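Local coordinates for discoidin-2 (Dictyostelium discoideum, PDB 2VM9), which binds galactose and N-acetylgalactosamine as a trimeric, calcium-containing lectin and may take part in forming spores and their coat, at residues F37-D42 against G48-S53; D116-V121 against S146-L151; V166-I171 against G204-D209; F231-I236 against L246-V251. All coordinates share one frame; numbering follows the deposited sequence.

Interaction 1. Residues F37-D42 against G48-S53; sequences FSNSKD and GSESWS. With CA (calcium ion), chain B.
Glu50 and Lys41 form the charged part of this contact. Lys41 NZ lies 2.8 Å from Glu50 OE2 in a salt bridge that uses the syn lone pair of the oxygen, and the lysine chain, bent at three successive torsions, folds back to bring its ammonium there. The same OE2 also accepts the backbone N-H of Asn39, with Asn39 N 2.9 Å from Glu50 OE2 on the anti side and 24° out of the carboxylate plane. Two firm bonds therefore grip one oxygen, and a glutamate, extended beyond CG, is long enough to reach both.

The amide of Asn39 divides its work. Its ND2 gives an almost straight bond to the carbonyl of Gly48 (ND2 to O 3.1 Å), coming from above the carbonyl plane, while its OD1 binds calcium at 2.6 Å. This is the calcium loop of the discoidin, or F5/8 type C, beta-sandwich: the metal is also held by Ser40 O at 2.4 Å, by Asp47 and by four waters. One of these waters donates to Gly48 O and another, weakly, to Glu50 OE2, which places both residues in the second shell of the metal.

Apolar contact comes from Phe37. With its CG anti to the backbone N (chi1 178°), the ring swings across so that its CD2 edge meets Glu50 CA at 3.6 Å. Phe37 also packs on Ser21 of a neighbouring subunit.

Interaction 2. Residues D116-V121 against S146-L151; sequences DRNSIV and SLRWEL
Arg148 reaches from its strand to the loop at Arg117 and Asn118, and its chain can be followed outward. CB points toward the loop. CD packs against the backbone of Glu50, and there the chain bends (chi3 -73°), which turns the guanidinium toward its acceptors. NE donates to the carbonyl of Gly80.

Beyond CZ, the two terminal nitrogens part. NH2 makes both direct bonds of the contact, each acceptor lying close to the guanidinium plane. Asn118 OD1, 2.8 Å from Arg148 NH2, receives its N-H in the plane of the amide carbonyl, at an N-H...O angle of 157°; the amide itself is turned 72° from the guanidinium. Arg117 O lies 3.0 Å from Arg148 NH2, a more bent bond whose donor sits above the carbonyl plane.

In this discoidin-type beta-sandwich the strand 146-153 pairs with 70-79, and the loop before strand 121-131 receives the guanidinium edge of the buried arginine. Arginine suits the place because five N-H groups can serve several carbonyls at once.

NH1 donates to Phe37 O of the calcium-bearing loop and to a water 2.9 Å from Arg148 NH1, which in turn donates to Asn118 OD1. The 116-121 loop is braced from within: Asp116 accepts from Ser119 N and, over 2.6 Å from Ser119 OG to Asp116 OD2, from its hydroxyl, while the guanidinium of Arg117 turns to Asp85.

Interaction 3. Residues V166-I171 against G204-D209; sequences VGEVSI and GCKKVD
A cross-strand salt bridge on the three-stranded sheet of the lectin-like region, of the H-type lectin family, joins Glu168 to Lys206 over the strand that runs between them. Lys206 NZ lies 2.6 Å from Glu168 OE1 and meets that oxygen from above the carboxylate plane, 50° out of it. The two chains cross at about a right angle, and the end of the lysine lies against the glutamate from OE1 back to CB: CE of Lys206 follows NZ to 3.3 Å from Glu168 OE1, and NZ also comes within 3.7 Å of Glu168 CB.

Beyond CG the lysine runs fully extended. Its length suits the place, since the CA atoms of Glu168 and Lys206 are 9.2 Å apart, nearly two strand spacings, and the extended lysine chain spans most of that distance. The ammonium is shared: Lys206 NZ also forms a salt bridge with Asp249 of the intervening strand, so two acidic groups probably steady its positive charge.

Lys206 and its neighbour Lys207 together face Thr247, a classic beta bulge. Lys207 turns its own charge to Asp245.

Strand 243-254 lies between the two segments, with backbone bonds from Val169 to Phe248 on one side and from Lys206 to Thr247 on the other. From Lys207 to Asp209 the strand pairs with an antiparallel strand of a second subunit, where the carbohydrate-binding Asp209 bonds to Gln216 of that subunit.

Interaction 4. Residues F231-I236 against L246-V251; sequences FDLTFI and LTFDYV
Phe231 drives the edge of its ring into the face of Tyr250, a T-shaped pair with centroids 5.0 Å apart and planes at 73°. CE2 of Phe231 stands 3.7 Å above the centre of the tyrosine ring, and CZ touches Tyr250 CG. Farther along, Phe235 reaches across into the notch between Leu246 and Phe248: its CE1 comes to 3.5 Å from Phe248 CD2, and its CD1 lies 3.8 Å from Leu246 CB. The Phe235 and Phe248 rings meet obliquely, planes at 52°. Leu233 fills the hollow between the flanking rings. Its chi1 of -161° turns the isobutyl group away from the backbone N, and CD1 comes to lie over the face of Phe235 while touching Phe248 CD2 at 4.1 Å. Large apolar side chains suit a gap of 9.4 Å between strand axes, too wide for backbone bonding. Two antiparallel sheets facing each other across such a filled interior are characteristic of the beta-sandwich of H-type lectins.

Interactions 1 and 2 belong to the discoidin region, interactions 3 and 4 to the lectin-like region, and about 57 to 64 Å separates the centres across the two groups. Within the first pair, Ser53 OG lies 2.8 Å from Ser146 OG, a probable hydrogen bond, and the side chain of Arg148 is about 9 Å from that of calcium-binding Asn39. In the second pair the centres are only 6 Å apart, because strand 243-254 serves both: Thr247 and Asp249 face the salt-bridged surface, while Leu246, Phe248 and Tyr250 fill the interior. Of the carbohydrate-binding residues, Asp209 lies on segment 204-209, though outside the salt bridge, and the side chain of Leu246 is about 8 Å from that of Trp238.

Interaction 1. Residues F37-D42 against G48-S53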
loop_
_atom_site.group_PDB
_atom_site.type_symbol
_atom_site.label_atom_id
_atom_site.label_comp_id
_atom_site.label_asym_id
_atom_site.label_seq_id
_atom_site.Cartn_x
_atom_site.Cartn_y
_atom_site.Cartn_z
ATOM N N PHE A 37 -5.013 -13.123 24.866
ATOM C CA PHE A 37 -4.701 -14.456 24.378
ATOM C C PHE A 37 -4.879 -15.460 25.494
ATOM O O PHE A 37 -4.363 -15.273 26.601
ATOM C CB PHE A 37 -3.266 -14.574 23.833
ATOM C CG PHE A 37 -2.938 -15.983 23.381
ATOM C CD1 PHE A 37 -3.488 -16.507 22.211
ATOM C CD2 PHE A 37 -2.136 -16.803 24.149
ATOM C CE1 PHE A 37 -3.219 -17.862 21.827
ATOM C CE2 PHE A 37 -1.856 -18.126 23.774
ATOM C CZ PHE A 37 -2.381 -18.650 22.607
ATOM N N SER A 38 -5.621 -16.526 25.217
ATOM C CA SER A 38 -5.734 -17.614 26.176
ATOM C C SER A 38 -5.947 -18.907 25.416
ATOM O O SER A 38 -6.573 -18.923 24.347
ATOM C CB SER A 38 -6.884 -17.363 27.136
ATOM O OG SER A 38 -8.106 -17.507 26.449
ATOM N N ASN A 39 -5.419 -19.991 25.958
ATOM C CA ASN A 39 -5.503 -21.270 25.259
ATOM C C ASN A 39 -6.090 -22.334 26.198
ATOM O O ASN A 39 -6.913 -21.981 27.074
ATOM C CB ASN A 39 -4.196 -21.634 24.538
ATOM C CG ASN A 39 -2.998 -21.685 25.487
ATOM O OD1 ASN A 39 -3.169 -21.784 26.707
ATOM N ND2 ASN A 39 -1.789 -21.629 24.931
ATOM N N SER A 40 -5.734 -23.601 26.022
ATOM C CA SER A 40 -6.405 -24.644 26.790
ATOM C C SER A 40 -6.147 -24.480 28.286
ATOM O O SER A 40 -5.028 -24.134 28.704
ATOM C CB SER A 40 -5.976 -26.035 26.335
ATOM O OG SER A 40 -6.658 -27.007 27.112
ATOM N N LYS A 41 -7.186 -24.732 29.080
ATOM C CA LYS A 41 -7.005 -24.784 30.532
ATOM C C LYS A 41 -6.556 -26.153 31.046
ATOM O O LYS A 41 -6.273 -26.299 32.243
ATOM C CB LYS A 41 -8.259 -24.273 31.250
ATOM C CG LYS A 41 -8.634 -22.840 30.866
ATOM C CD LYS A 41 -7.640 -21.836 31.413
ATOM C CE LYS A 41 -6.527 -21.488 30.427
ATOM N NZ LYS A 41 -6.847 -20.207 29.753
ATOM N N ASP A 42 -6.426 -27.122 30.140
ATOM C CA ASP A 42 -5.966 -28.449 30.465
ATOM C C ASP A 42 -4.576 -28.370 31.094
ATOM O O ASP A 42 -3.589 -28.070 30.421
ATOM C CB ASP A 42 -5.943 -29.312 29.207
ATOM C CG ASP A 42 -5.651 -30.767 29.490
ATOM O OD1 ASP A 42 -5.179 -31.101 30.608
ATOM O OD2 ASP A 42 -5.903 -31.579 28.578
ATOM N N GLY A 48 1.506 -23.779 25.044
ATOM C CA GLY A 48 2.161 -22.490 24.874
ATOM C C GLY A 48 1.807 -21.532 25.996
ATOM O O GLY A 48 0.747 -21.654 26.626
ATOM N N SER A 49 2.708 -20.575 26.255
ATOM C CA SER A 49 2.448 -19.544 27.248
ATOM C C SER A 49 1.371 -18.617 26.705
ATOM O O SER A 49 1.284 -18.359 25.474
ATOM C CB SER A 49 3.716 -18.741 27.500
ATOM O OG SER A 49 4.272 -18.262 26.289
ATOM N N GLU A 50 0.567 -18.100 27.617
ATOM C CA GLU A 50 -0.384 -17.049 27.267
ATOM C C GLU A 50 0.346 -15.698 27.316
ATOM O O GLU A 50 0.050 -14.810 28.146
ATOM C CB GLU A 50 -1.579 -17.117 28.218
ATOM C CG GLU A 50 -2.364 -18.430 27.998
ATOM C CD GLU A 50 -3.515 -18.609 28.970
ATOM O OE1 GLU A 50 -3.486 -17.987 30.036
ATOM O OE2 GLU A 50 -4.431 -19.378 28.653
ATOM N N SER A 51 1.360 -15.576 26.461
ATOM C CA SER A 51 2.233 -14.403 26.397
ATOM C C SER A 51 3.307 -14.678 25.345
ATOM O O SER A 51 3.599 -15.833 25.023
ATOM C CB SER A 51 2.978 -14.156 27.741
ATOM O OG SER A 51 3.839 -15.285 28.069
ATOM N N TRP A 52 3.934 -13.617 24.854
ATOM C CA TRP A 52 5.314 -13.781 24.376
ATOM C C TRP A 52 6.178 -13.799 25.643
ATOM O O TRP A 52 5.952 -12.989 26.563
ATOM C CB TRP A 52 5.736 -12.583 23.529
ATOM C CG TRP A 52 7.242 -12.475 23.391
ATOM C CD1 TRP A 52 8.076 -13.376 22.771
ATOM C CD2 TRP A 52 8.075 -11.407 23.858
ATOM N NE1 TRP A 52 9.374 -12.930 22.829
ATOM C CE2 TRP A 52 9.416 -11.734 23.497
ATOM C CE3 TRP A 52 7.829 -10.214 24.554
ATOM C CZ2 TRP A 52 10.506 -10.896 23.788
ATOM C CZ3 TRP A 52 8.930 -9.376 24.864
ATOM C CH2 TRP A 52 10.238 -9.720 24.473
ATOM N N SER A 53 7.176 -14.681 25.695
ATOM C CA SER A 53 8.169 -14.613 26.793
ATOM C C SER A 53 9.571 -14.653 26.182
ATOM O O SER A 53 9.865 -15.563 25.373
ATOM C CB SER A 53 7.999 -15.787 27.766
ATOM O OG SER A 53 6.697 -15.807 28.348
HETATM CA CA CA B . -2.652 -23.663 28.377
HETATM O O HOH W 1 -2.948 -26.424 28.389
HETATM O O HOH W 2 -0.263 -23.354 28.659
HETATM O O HOH W 3 -3.104 -21.790 29.641
HETATM O O HOH W 4 -2.020 -24.455 30.660
#

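Interaction 2. Residues D116-V121 against S146-L151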
loop_
_atom_site.group_PDB
_atom_site.type_symbol
_atom_site.label_atom_id
_atom_site.label_comp_id
_atom_site.label_asym_id
_atom_site.label_seq_id
_atom_site.Cartn_x
_atom_site.Cartn_y
_atom_site.Cartn_z
ATOM N N ASP A 116 0.201 -7.274 37.292
ATOM C CA ASP A 116 -0.462 -8.580 37.504
ATOM C C ASP A 116 -0.573 -9.292 36.155
ATOM O O ASP A 116 -0.052 -8.790 35.157
ATOM C CB ASP A 116 -1.858 -8.383 38.159
ATOM C CG ASP A 116 -2.868 -7.618 37.260
ATOM O OD1 ASP A 116 -2.600 -7.375 36.061
ATOM O OD2 ASP A 116 -3.973 -7.290 37.762
ATOM N N ARG A 117 -1.257 -10.442 36.134
ATOM C CA ARG A 117 -1.334 -11.243 34.907
ATOM C C ARG A 117 -2.241 -10.650 33.845
ATOM O O ARG A 117 -1.903 -10.702 32.657
ATOM C CB ARG A 117 -1.839 -12.638 35.226
ATOM C CG ARG A 117 -0.846 -13.519 35.990
ATOM C CD ARG A 117 -1.326 -14.950 35.869
ATOM N NE ARG A 117 -0.701 -15.861 36.837
ATOM C CZ ARG A 117 -1.057 -17.142 36.945
ATOM N NH1 ARG A 117 -2.009 -17.649 36.152
ATOM N NH2 ARG A 117 -0.493 -17.920 37.863
ATOM N N ASN A 118 -3.414 -10.144 34.264
ATOM C CA ASN A 118 -4.518 -9.939 33.307
ATOM C C ASN A 118 -5.028 -8.536 33.125
ATOM O O ASN A 118 -5.805 -8.285 32.189
ATOM C CB ASN A 118 -5.710 -10.858 33.663
ATOM C CG ASN A 118 -5.368 -12.303 33.506
ATOM O OD1 ASN A 118 -4.808 -12.713 32.500
ATOM N ND2 ASN A 118 -5.704 -13.098 34.500
ATOM N N SER A 119 -4.675 -7.616 34.025
ATOM C CA SER A 119 -5.261 -6.285 33.915
ATOM C C SER A 119 -4.562 -5.542 32.786
ATOM O O SER A 119 -3.348 -5.624 32.616
ATOM C CB SER A 119 -5.140 -5.479 35.210
ATOM O OG SER A 119 -5.750 -6.177 36.291
ATOM N N ILE A 120 -5.362 -4.861 31.988
ATOM C CA ILE A 120 -4.848 -4.166 30.816
ATOM C C ILE A 120 -4.408 -2.760 31.189
ATOM O O ILE A 120 -5.126 -2.027 31.890
ATOM C CB ILE A 120 -5.915 -4.158 29.710
ATOM C CG1 ILE A 120 -6.184 -5.619 29.289
ATOM C CG2 ILE A 120 -5.456 -3.235 28.518
ATOM C CD1 ILE A 120 -7.419 -5.805 28.391
ATOM N N VAL A 121 -3.232 -2.371 30.719
ATOM C CA VAL A 121 -2.760 -0.988 30.886
ATOM C C VAL A 121 -2.626 -0.362 29.512
ATOM O O VAL A 121 -1.933 -0.887 28.657
ATOM C CB VAL A 121 -1.415 -0.913 31.661
ATOM C CG1 VAL A 121 -0.863 0.574 31.683
ATOM C CG2 VAL A 121 -1.606 -1.494 33.072
ATOM N N SER A 146 7.486 -11.188 29.980
ATOM C CA SER A 146 6.356 -11.879 29.378
ATOM C C SER A 146 5.239 -10.857 29.242
ATOM O O SER A 146 4.930 -10.112 30.185
ATOM C CB SER A 146 5.885 -13.064 30.256
ATOM O OG SER A 146 6.922 -14.029 30.445
ATOM N N LEU A 147 4.613 -10.807 28.064
ATOM C CA LEU A 147 3.545 -9.835 27.895
ATOM C C LEU A 147 2.583 -10.252 26.803
ATOM O O LEU A 147 2.904 -11.100 25.936
ATOM C CB LEU A 147 4.084 -8.424 27.602
ATOM C CG LEU A 147 4.775 -8.262 26.229
ATOM C CD1 LEU A 147 3.780 -7.935 25.119
ATOM C CD2 LEU A 147 5.857 -7.200 26.276
ATOM N N ARG A 148 1.402 -9.646 26.866
ATOM C CA ARG A 148 0.454 -9.642 25.768
ATOM C C ARG A 148 0.158 -8.171 25.481
ATOM O O ARG A 148 0.337 -7.329 26.350
ATOM C CB ARG A 148 -0.830 -10.390 26.129
ATOM C CG ARG A 148 -0.616 -11.901 26.272
ATOM C CD ARG A 148 -1.879 -12.582 26.861
ATOM N NE ARG A 148 -1.981 -12.252 28.291
ATOM C CZ ARG A 148 -3.040 -12.522 29.054
ATOM N NH1 ARG A 148 -4.113 -13.138 28.529
ATOM N NH2 ARG A 148 -3.050 -12.149 30.338
ATOM N N TRP A 149 -0.258 -7.866 24.249
ATOM C CA TRP A 149 -0.407 -6.474 23.851
ATOM C C TRP A 149 -1.265 -6.330 22.612
ATOM O O TRP A 149 -1.555 -7.318 21.913
ATOM C CB TRP A 149 0.962 -5.803 23.623
ATOM C CG TRP A 149 1.753 -6.335 22.457
ATOM C CD1 TRP A 149 1.810 -7.635 21.988
ATOM C CD2 TRP A 149 2.614 -5.568 21.617
ATOM N NE1 TRP A 149 2.665 -7.698 20.889
ATOM C CE2 TRP A 149 3.188 -6.452 20.671
ATOM C CE3 TRP A 149 2.984 -4.216 21.589
ATOM C CZ2 TRP A 149 4.084 -6.010 19.682
ATOM C CZ3 TRP A 149 3.872 -3.785 20.630
ATOM C CH2 TRP A 149 4.426 -4.687 19.689
ATOM N N GLU A 150 -1.666 -5.086 22.370
ATOM C CA GLU A 150 -2.352 -4.725 21.153
ATOM C C GLU A 150 -1.950 -3.301 20.807
ATOM O O GLU A 150 -1.594 -2.492 21.685
ATOM C CB GLU A 150 -3.867 -4.855 21.326
ATOM C CG GLU A 150 -4.712 -4.499 20.069
ATOM C CD GLU A 150 -4.331 -5.342 18.844
ATOM O OE1 GLU A 150 -5.101 -6.257 18.500
ATOM O OE2 GLU A 150 -3.283 -5.070 18.220
ATOM N N LEU A 151 -1.959 -3.019 19.509
ATOM C CA LEU A 151 -1.634 -1.698 18.998
ATOM C C LEU A 151 -2.853 -1.226 18.267
ATOM O O LEU A 151 -3.377 -1.968 17.426
ATOM C CB LEU A 151 -0.473 -1.826 18.004
ATOM C CG LEU A 151 0.906 -2.015 18.643
ATOM C CD1 LEU A 151 1.888 -2.524 17.614
ATOM C CD2 LEU A 151 1.400 -0.680 19.309
HETATM O O HOH W 5 -6.230 -14.003 30.359
#

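Interaction 3. Residues V166-I171 against G204-D209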
loop_
_atom_site.group_PDB
_atom_site.type_symbol
_atom_site.label_atom_id
_atom_site.label_comp_id
_atom_site.label_asym_id
_atom_site.label_seq_id
_atom_site.Cartn_x
_atom_site.Cartn_y
_atom_site.Cartn_z
ATOM N N VAL A 166 -4.514 7.694 -16.794
ATOM C CA VAL A 166 -4.515 9.034 -17.347
ATOM C C VAL A 166 -4.536 8.967 -18.871
ATOM O O VAL A 166 -4.203 7.929 -19.486
ATOM C CB VAL A 166 -3.277 9.844 -16.889
ATOM C CG1 VAL A 166 -3.177 9.924 -15.353
ATOM C CG2 VAL A 166 -2.010 9.255 -17.508
ATOM N N GLY A 167 -4.895 10.082 -19.494
ATOM C CA GLY A 167 -4.854 10.112 -20.954
ATOM C C GLY A 167 -5.236 11.504 -21.436
ATOM O O GLY A 167 -5.392 12.432 -20.651
ATOM N N GLU A 168 -5.362 11.630 -22.741
ATOM C CA GLU A 168 -5.773 12.899 -23.320
ATOM C C GLU A 168 -6.824 12.639 -24.381
ATOM O O GLU A 168 -6.896 11.552 -24.957
ATOM C CB GLU A 168 -4.593 13.663 -23.894
ATOM C CG GLU A 168 -3.911 13.073 -25.113
ATOM C CD GLU A 168 -3.089 14.150 -25.848
ATOM O OE1 GLU A 168 -2.060 14.587 -25.324
ATOM O OE2 GLU A 168 -3.496 14.570 -26.954
ATOM N N VAL A 169 -7.630 13.647 -24.642
ATOM C CA VAL A 169 -8.686 13.507 -25.621
ATOM C C VAL A 169 -8.928 14.883 -26.260
ATOM O O VAL A 169 -8.924 15.884 -25.567
ATOM C CB VAL A 169 -9.979 12.900 -24.977
ATOM C CG1 VAL A 169 -10.411 13.667 -23.736
ATOM C CG2 VAL A 169 -11.115 12.763 -25.993
ATOM N N SER A 170 -9.151 14.898 -27.567
ATOM C CA SER A 170 -9.403 16.145 -28.304
ATOM C C SER A 170 -10.619 15.971 -29.182
ATOM O O SER A 170 -11.070 14.848 -29.432
ATOM C CB SER A 170 -8.211 16.471 -29.222
ATOM O OG SER A 170 -6.985 16.605 -28.507
ATOM N N ILE A 171 -11.159 17.087 -29.664
ATOM C CA ILE A 171 -12.225 16.994 -30.659
ATOM C C ILE A 171 -11.656 16.333 -31.915
ATOM O O ILE A 171 -12.214 15.342 -32.408
ATOM C CB ILE A 171 -12.797 18.384 -30.997
ATOM C CG1 ILE A 171 -13.372 19.034 -29.729
ATOM C CG2 ILE A 171 -13.897 18.251 -32.086
ATOM C CD1 ILE A 171 -13.869 20.471 -29.906
ATOM N N GLY A 204 -8.788 18.583 -17.436
ATOM C CA GLY A 204 -8.217 19.921 -17.470
ATOM C C GLY A 204 -7.826 20.257 -18.886
ATOM O O GLY A 204 -7.219 19.439 -19.581
ATOM N N CYS A 205 -8.126 21.477 -19.308
ATOM C CA CYS A 205 -7.884 21.841 -20.711
ATOM C C CYS A 205 -6.390 22.163 -20.935
ATOM O O CYS A 205 -5.755 22.842 -20.107
ATOM C CB CYS A 205 -8.757 23.013 -21.100
ATOM S SG CYS A 205 -8.631 23.431 -22.879
ATOM N N LYS A 206 -5.843 21.651 -22.039
ATOM C CA LYS A 206 -4.473 21.990 -22.443
ATOM C C LYS A 206 -4.340 22.514 -23.864
ATOM O O LYS A 206 -3.228 22.712 -24.361
ATOM C CB LYS A 206 -3.507 20.823 -22.192
ATOM C CG LYS A 206 -3.785 19.583 -23.030
ATOM C CD LYS A 206 -2.663 18.553 -22.786
ATOM C CE LYS A 206 -2.863 17.338 -23.640
ATOM N NZ LYS A 206 -1.919 16.170 -23.326
ATOM N N LYS A 207 -5.469 22.753 -24.521
ATOM C CA LYS A 207 -5.428 23.377 -25.841
ATOM C C LYS A 207 -6.757 24.011 -26.142
ATOM O O LYS A 207 -7.795 23.348 -26.017
ATOM C CB LYS A 207 -5.107 22.357 -26.951
ATOM C CG LYS A 207 -5.210 22.999 -28.355
ATOM C CD LYS A 207 -5.151 21.902 -29.417
ATOM C CE LYS A 207 -5.143 22.490 -30.785
ATOM N NZ LYS A 207 -5.124 21.411 -31.838
ATOM N N VAL A 208 -6.711 25.287 -26.532
ATOM C CA VAL A 208 -7.882 25.974 -27.061
ATOM C C VAL A 208 -7.555 26.487 -28.452
ATOM O O VAL A 208 -6.559 27.178 -28.635
ATOM C CB VAL A 208 -8.293 27.147 -26.166
ATOM C CG1 VAL A 208 -9.334 28.036 -26.918
ATOM C CG2 VAL A 208 -8.825 26.639 -24.833
ATOM N N ASP A 209 -8.388 26.136 -29.432
ATOM C CA ASP A 209 -8.270 26.719 -30.759
ATOM C C ASP A 209 -9.721 27.050 -31.104
ATOM O O ASP A 209 -10.472 26.179 -31.500
ATOM C CB ASP A 209 -7.687 25.702 -31.747
ATOM C CG ASP A 209 -7.431 26.296 -33.129
ATOM O OD1 ASP A 209 -7.840 27.454 -33.388
ATOM O OD2 ASP A 209 -6.768 25.603 -33.935
#

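Interaction 4. Residues F231-I236 against L246-V251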
loop_
_atom_site.group_PDB
_atom_site.type_symbol
_atom_site.label_atom_id
_atom_site.label_comp_id
_atom_site.label_asym_id
_atom_site.label_seq_id
_atom_site.Cartn_x
_atom_site.Cartn_y
_atom_site.Cartn_z
ATOM N N PHE A 231 -15.131 6.394 -20.583
ATOM C CA PHE A 231 -16.089 7.460 -20.323
ATOM C C PHE A 231 -16.271 8.270 -21.591
ATOM O O PHE A 231 -15.571 8.050 -22.581
ATOM C CB PHE A 231 -15.589 8.347 -19.167
ATOM C CG PHE A 231 -14.393 9.215 -19.525
ATOM C CD1 PHE A 231 -14.570 10.558 -19.848
ATOM C CD2 PHE A 231 -13.098 8.682 -19.540
ATOM C CE1 PHE A 231 -13.485 11.360 -20.164
ATOM C CE2 PHE A 231 -11.995 9.487 -19.876
ATOM C CZ PHE A 231 -12.198 10.829 -20.194
ATOM N N ASP A 232 -17.214 9.202 -21.563
ATOM C CA ASP A 232 -17.385 10.110 -22.699
ATOM C C ASP A 232 -16.910 11.500 -22.300
ATOM O O ASP A 232 -17.323 12.019 -21.259
ATOM C CB ASP A 232 -18.880 10.223 -23.077
ATOM C CG ASP A 232 -19.426 8.979 -23.742
ATOM O OD1 ASP A 232 -18.681 8.281 -24.444
ATOM O OD2 ASP A 232 -20.637 8.752 -23.596
ATOM N N LEU A 233 -16.060 12.087 -23.130
ATOM C CA LEU A 233 -15.723 13.514 -22.977
ATOM C C LEU A 233 -16.692 14.252 -23.887
ATOM O O LEU A 233 -16.628 14.110 -25.117
ATOM C CB LEU A 233 -14.292 13.772 -23.405
ATOM C CG LEU A 233 -13.632 15.080 -22.890
ATOM C CD1 LEU A 233 -14.569 16.269 -22.955
ATOM C CD2 LEU A 233 -13.103 14.930 -21.490
ATOM N N THR A 234 -17.623 14.982 -23.281
ATOM C CA THR A 234 -18.555 15.759 -24.052
ATOM C C THR A 234 -17.945 17.162 -24.178
ATOM O O THR A 234 -17.690 17.806 -23.156
ATOM C CB THR A 234 -19.929 15.802 -23.372
ATOM O OG1 THR A 234 -20.445 14.455 -23.262
ATOM C CG2 THR A 234 -20.889 16.661 -24.204
ATOM N N PHE A 235 -17.678 17.574 -25.424
ATOM C CA PHE A 235 -17.131 18.900 -25.713
ATOM C C PHE A 235 -18.332 19.761 -26.036
ATOM O O PHE A 235 -19.213 19.339 -26.793
ATOM C CB PHE A 235 -16.193 18.850 -26.911
ATOM C CG PHE A 235 -14.916 18.092 -26.644
ATOM C CD1 PHE A 235 -13.766 18.779 -26.290
ATOM C CD2 PHE A 235 -14.869 16.700 -26.776
ATOM C CE1 PHE A 235 -12.572 18.101 -26.062
ATOM C CE2 PHE A 235 -13.680 15.997 -26.521
ATOM C CZ PHE A 235 -12.519 16.702 -26.168
ATOM N N ILE A 236 -18.355 20.971 -25.493
ATOM C CA ILE A 236 -19.556 21.783 -25.562
ATOM C C ILE A 236 -19.197 23.211 -25.963
ATOM O O ILE A 236 -18.228 23.774 -25.436
ATOM C CB ILE A 236 -20.205 21.820 -24.156
ATOM C CG1 ILE A 236 -20.497 20.391 -23.659
ATOM C CG2 ILE A 236 -21.431 22.740 -24.144
ATOM C CD1 ILE A 236 -20.803 20.326 -22.180
ATOM N N LEU A 246 -10.286 21.422 -29.196
ATOM C CA LEU A 246 -10.005 21.534 -27.756
ATOM C C LEU A 246 -9.349 20.246 -27.363
ATOM O O LEU A 246 -9.697 19.186 -27.917
ATOM C CB LEU A 246 -11.297 21.658 -26.943
ATOM C CG LEU A 246 -12.089 22.957 -27.081
ATOM C CD1 LEU A 246 -13.491 22.747 -26.486
ATOM C CD2 LEU A 246 -11.343 24.108 -26.401
ATOM N N THR A 247 -8.450 20.314 -26.381
ATOM C CA THR A 247 -7.815 19.104 -25.844
ATOM C C THR A 247 -7.891 19.122 -24.328
ATOM O O THR A 247 -7.616 20.149 -23.713
ATOM C CB THR A 247 -6.319 18.984 -26.262
ATOM O OG1 THR A 247 -6.218 18.976 -27.689
ATOM C CG2 THR A 247 -5.706 17.702 -25.691
ATOM N N PHE A 248 -8.254 17.981 -23.742
ATOM C CA PHE A 248 -8.176 17.797 -22.285
ATOM C C PHE A 248 -7.225 16.669 -21.913
ATOM O O PHE A 248 -7.196 15.622 -22.578
ATOM C CB PHE A 248 -9.555 17.464 -21.705
ATOM C CG PHE A 248 -10.535 18.613 -21.779
ATOM C CD1 PHE A 248 -10.636 19.515 -20.717
ATOM C CD2 PHE A 248 -11.320 18.802 -22.914
ATOM C CE1 PHE A 248 -11.526 20.611 -20.774
ATOM C CE2 PHE A 248 -12.236 19.889 -22.994
ATOM C CZ PHE A 248 -12.319 20.801 -21.937
ATOM N N ASP A 249 -6.496 16.858 -20.811
ATOM C CA ASP A 249 -5.920 15.699 -20.127
ATOM C C ASP A 249 -6.973 15.226 -19.133
ATOM O O ASP A 249 -7.703 16.037 -18.547
ATOM C CB ASP A 249 -4.646 16.080 -19.382
ATOM C CG ASP A 249 -3.391 15.919 -20.246
ATOM O OD1 ASP A 249 -3.486 15.315 -21.350
ATOM O OD2 ASP A 249 -2.321 16.405 -19.825
ATOM N N TYR A 250 -7.051 13.922 -18.930
ATOM C CA TYR A 250 -7.920 13.407 -17.877
ATOM C C TYR A 250 -7.136 12.568 -16.877
ATOM O O TYR A 250 -6.102 11.967 -17.218
ATOM C CB TYR A 250 -9.081 12.593 -18.454
ATOM C CG TYR A 250 -8.704 11.192 -18.936
ATOM C CD1 TYR A 250 -8.604 10.116 -18.021
ATOM C CD2 TYR A 250 -8.463 10.939 -20.285
ATOM C CE1 TYR A 250 -8.260 8.835 -18.448
ATOM C CE2 TYR A 250 -8.118 9.635 -20.739
ATOM C CZ TYR A 250 -8.035 8.595 -19.802
ATOM O OH TYR A 250 -7.696 7.321 -20.215
ATOM N N VAL A 251 -7.655 12.531 -15.651
ATOM C CA VAL A 251 -7.093 11.696 -14.587
ATOM C C VAL A 251 -8.288 10.925 -14.021
ATOM O O VAL A 251 -9.197 11.523 -13.455
ATOM C CB VAL A 251 -6.383 12.541 -13.502
ATOM C CG1 VAL A 251 -5.860 11.637 -12.360
ATOM C CG2 VAL A 251 -5.191 13.361 -14.115
#